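Local coordinates for protein CocE/NonD family hydrolase (PDB 3III) that probably hydrolyses ester or amide bonds as an alpha/beta-hydrolase of the CocE/NonD family, although its natural substrate is not established, at residues L186-P191 and D317-E322. Residues are numbered along the deposited sequence; the frame is centred on the assembly and turned at random.
Sequences LKAMIP and DFYLKE
Lys187 NZ donates a hydrogen bond of 2.9 Å to a water, which in turn gives one to Glu322 OE2 at 3.0 Å, joining the start of a central strand to the turn that follows a helix. The fold is that of an alpha/beta-hydrolase: strand 186-192 runs parallel to its neighbours 162-168 and 262-267 in the main sheet, and helix 306-319 packs on one side while helix 170-179 covers the other. The ammonium and carboxylate do not touch, NZ of Lys187 and OE2 of Glu322 being 4.8 Å apart. Asn162 binds both, its OD1 taking a hydrogen bond from Lys187 and its ND2 giving one to Glu322, so amide and water together probably keep the opposite charges close. Lysine suits this partly exposed border: bends at chi2 (-59°) and chi4 (82°) carry its amine to the water while CB stays packed against Leu320 CD2.

Deeper in, the contact is apolar. Ala188 is small enough to let helix 306-319 come close, touching Phe315 and Phe316 as well, and its CB meets Tyr319 CB at 3.6 Å. With CG anti to the carbonyl carbon (chi1 -70°), the tyrosine ring turns off from the strand, one face covered by Phe318 CD2, and its hydroxyl makes a weak hydrogen bond to Glu289. Leu320, itself buried, suits the flank of the alanine because one methyl touches both strand residues: CD2 lies 4.1 Å from Ala188 CB and 3.9 Å from Lys187 CB.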
loop_
_atom_site.group_PDB
_atom_site.type_symbol
_atom_site.label_atom_id
_atom_site.label_comp_id
_atom_site.label_asym_id
_atom_site.label_seq_id
_atom_site.Cartn_x
_atom_site.Cartn_y
_atom_site.Cartn_z
ATOM N N LEU A 186 -14.090 1.330 -18.405
ATOM C CA LEU A 186 -13.758 1.158 -17.002
ATOM C C LEU A 186 -14.763 2.037 -16.242
ATOM O O LEU A 186 -14.674 3.281 -16.266
ATOM C CB LEU A 186 -12.316 1.607 -16.688
ATOM C CG LEU A 186 -11.900 1.462 -15.211
ATOM C CD1 LEU A 186 -11.912 -0.017 -14.784
ATOM C CD2 LEU A 186 -10.558 2.195 -14.923
ATOM N N LYS A 187 -15.728 1.400 -15.588
ATOM C CA LYS A 187 -16.834 2.087 -14.924
ATOM C C LYS A 187 -16.678 2.176 -13.397
ATOM O O LYS A 187 -17.442 2.898 -12.757
ATOM C CB LYS A 187 -18.176 1.395 -15.226
ATOM C CG LYS A 187 -18.521 1.305 -16.724
ATOM C CD LYS A 187 -18.600 2.676 -17.377
ATOM C CE LYS A 187 -19.023 2.613 -18.869
ATOM N NZ LYS A 187 -20.525 2.505 -18.916
ATOM N N ALA A 188 -15.699 1.467 -12.822
ATOM C CA ALA A 188 -15.474 1.452 -11.361
ATOM C C ALA A 188 -14.128 0.784 -11.069
ATOM O O ALA A 188 -13.676 -0.067 -11.862
ATOM C CB ALA A 188 -16.614 0.692 -10.654
HETATM N N MSE A 189 -13.516 1.110 -9.933
HETATM C CA MSE A 189 -12.231 0.531 -9.567
HETATM C C MSE A 189 -12.122 0.366 -8.067
HETATM O O MSE A 189 -12.619 1.218 -7.290
HETATM C CB MSE A 189 -11.071 1.415 -10.062
HETATM C CG MSE A 189 -11.145 2.811 -9.528
HETATM SE SE MSE A 189 -9.830 4.051 -10.366
HETATM C CE MSE A 189 -8.160 3.080 -9.719
ATOM N N ILE A 190 -11.471 -0.728 -7.664
ATOM C CA ILE A 190 -11.247 -1.062 -6.262
ATOM C C ILE A 190 -9.732 -1.370 -6.089
ATOM O O ILE A 190 -9.308 -2.552 -6.089
ATOM C CB ILE A 190 -12.099 -2.244 -5.802
ATOM C CG1 ILE A 190 -13.591 -2.020 -6.121
ATOM C CG2 ILE A 190 -11.928 -2.497 -4.280
ATOM C CD1 ILE A 190 -14.452 -3.229 -5.766
ATOM N N PRO A 191 -8.904 -0.304 -6.024
ATOM C CA PRO A 191 -7.491 -0.520 -5.730
ATOM C C PRO A 191 -7.356 -0.803 -4.232
ATOM O O PRO A 191 -7.372 0.122 -3.394
ATOM C CB PRO A 191 -6.851 0.807 -6.109
ATOM C CG PRO A 191 -7.971 1.814 -5.942
ATOM C CD PRO A 191 -9.174 1.105 -6.416
ATOM N N ASP A 317 -22.321 -3.493 -7.648
ATOM C CA ASP A 317 -23.711 -3.632 -8.044
ATOM C C ASP A 317 -24.231 -2.249 -8.445
ATOM O O ASP A 317 -25.012 -2.110 -9.425
ATOM C CB ASP A 317 -24.593 -4.149 -6.899
ATOM C CG ASP A 317 -24.410 -5.625 -6.587
ATOM O OD1 ASP A 317 -23.799 -6.393 -7.376
ATOM O OD2 ASP A 317 -24.950 -5.992 -5.535
ATOM N N PHE A 318 -23.790 -1.207 -7.723
ATOM C CA PHE A 318 -24.211 0.162 -8.125
ATOM C C PHE A 318 -23.603 0.556 -9.468
ATOM O O PHE A 318 -24.312 1.046 -10.335
ATOM C CB PHE A 318 -23.837 1.173 -7.049
ATOM C CG PHE A 318 -24.432 2.528 -7.244
ATOM C CD1 PHE A 318 -25.658 2.836 -6.698
ATOM C CD2 PHE A 318 -23.754 3.507 -7.960
ATOM C CE1 PHE A 318 -26.261 4.130 -6.886
ATOM C CE2 PHE A 318 -24.325 4.806 -8.117
ATOM C CZ PHE A 318 -25.567 5.095 -7.569
ATOM N N TYR A 319 -22.283 0.401 -9.626
ATOM C CA TYR A 319 -21.579 0.946 -10.800
ATOM C C TYR A 319 -21.556 0.022 -12.015
ATOM O O TYR A 319 -21.570 0.528 -13.133
ATOM C CB TYR A 319 -20.148 1.493 -10.458
ATOM C CG TYR A 319 -20.237 2.747 -9.651
ATOM C CD1 TYR A 319 -20.699 3.928 -10.212
ATOM C CD2 TYR A 319 -19.995 2.723 -8.292
ATOM C CE1 TYR A 319 -20.860 5.052 -9.461
ATOM C CE2 TYR A 319 -20.148 3.838 -7.531
ATOM C CZ TYR A 319 -20.590 5.011 -8.110
ATOM O OH TYR A 319 -20.821 6.133 -7.340
ATOM N N LEU A 320 -21.468 -1.296 -11.814
ATOM C CA LEU A 320 -21.378 -2.215 -12.927
ATOM C C LEU A 320 -22.734 -2.818 -13.297
ATOM O O LEU A 320 -22.967 -3.082 -14.470
ATOM C CB LEU A 320 -20.391 -3.331 -12.638
ATOM C CG LEU A 320 -18.980 -2.904 -12.238
ATOM C CD1 LEU A 320 -18.017 -4.180 -12.065
ATOM C CD2 LEU A 320 -18.368 -1.950 -13.305
ATOM N N LYS A 321 -23.615 -3.055 -12.312
ATOM C CA LYS A 321 -24.961 -3.558 -12.621
ATOM C C LYS A 321 -25.938 -2.404 -12.786
ATOM O O LYS A 321 -27.054 -2.617 -13.260
ATOM C CB LYS A 321 -25.489 -4.523 -11.540
ATOM C CG LYS A 321 -24.749 -5.852 -11.526
ATOM C CD LYS A 321 -25.377 -6.861 -10.625
ATOM C CE LYS A 321 -24.719 -8.240 -10.787
ATOM N NZ LYS A 321 -25.359 -9.275 -9.943
ATOM N N GLU A 322 -25.528 -1.188 -12.413
ATOM C CA GLU A 322 -26.418 -0.033 -12.453
ATOM C C GLU A 322 -27.689 -0.209 -11.640
ATOM O O GLU A 322 -28.768 0.190 -12.026
ATOM C CB GLU A 322 -26.703 0.391 -13.902
ATOM C CG GLU A 322 -25.396 0.614 -14.649
ATOM C CD GLU A 322 -25.519 1.134 -16.064
ATOM O OE1 GLU A 322 -26.502 1.792 -16.398
ATOM O OE2 GLU A 322 -24.582 0.961 -16.833
HETATM O O HOH W 1 -22.273 2.910 -16.672
#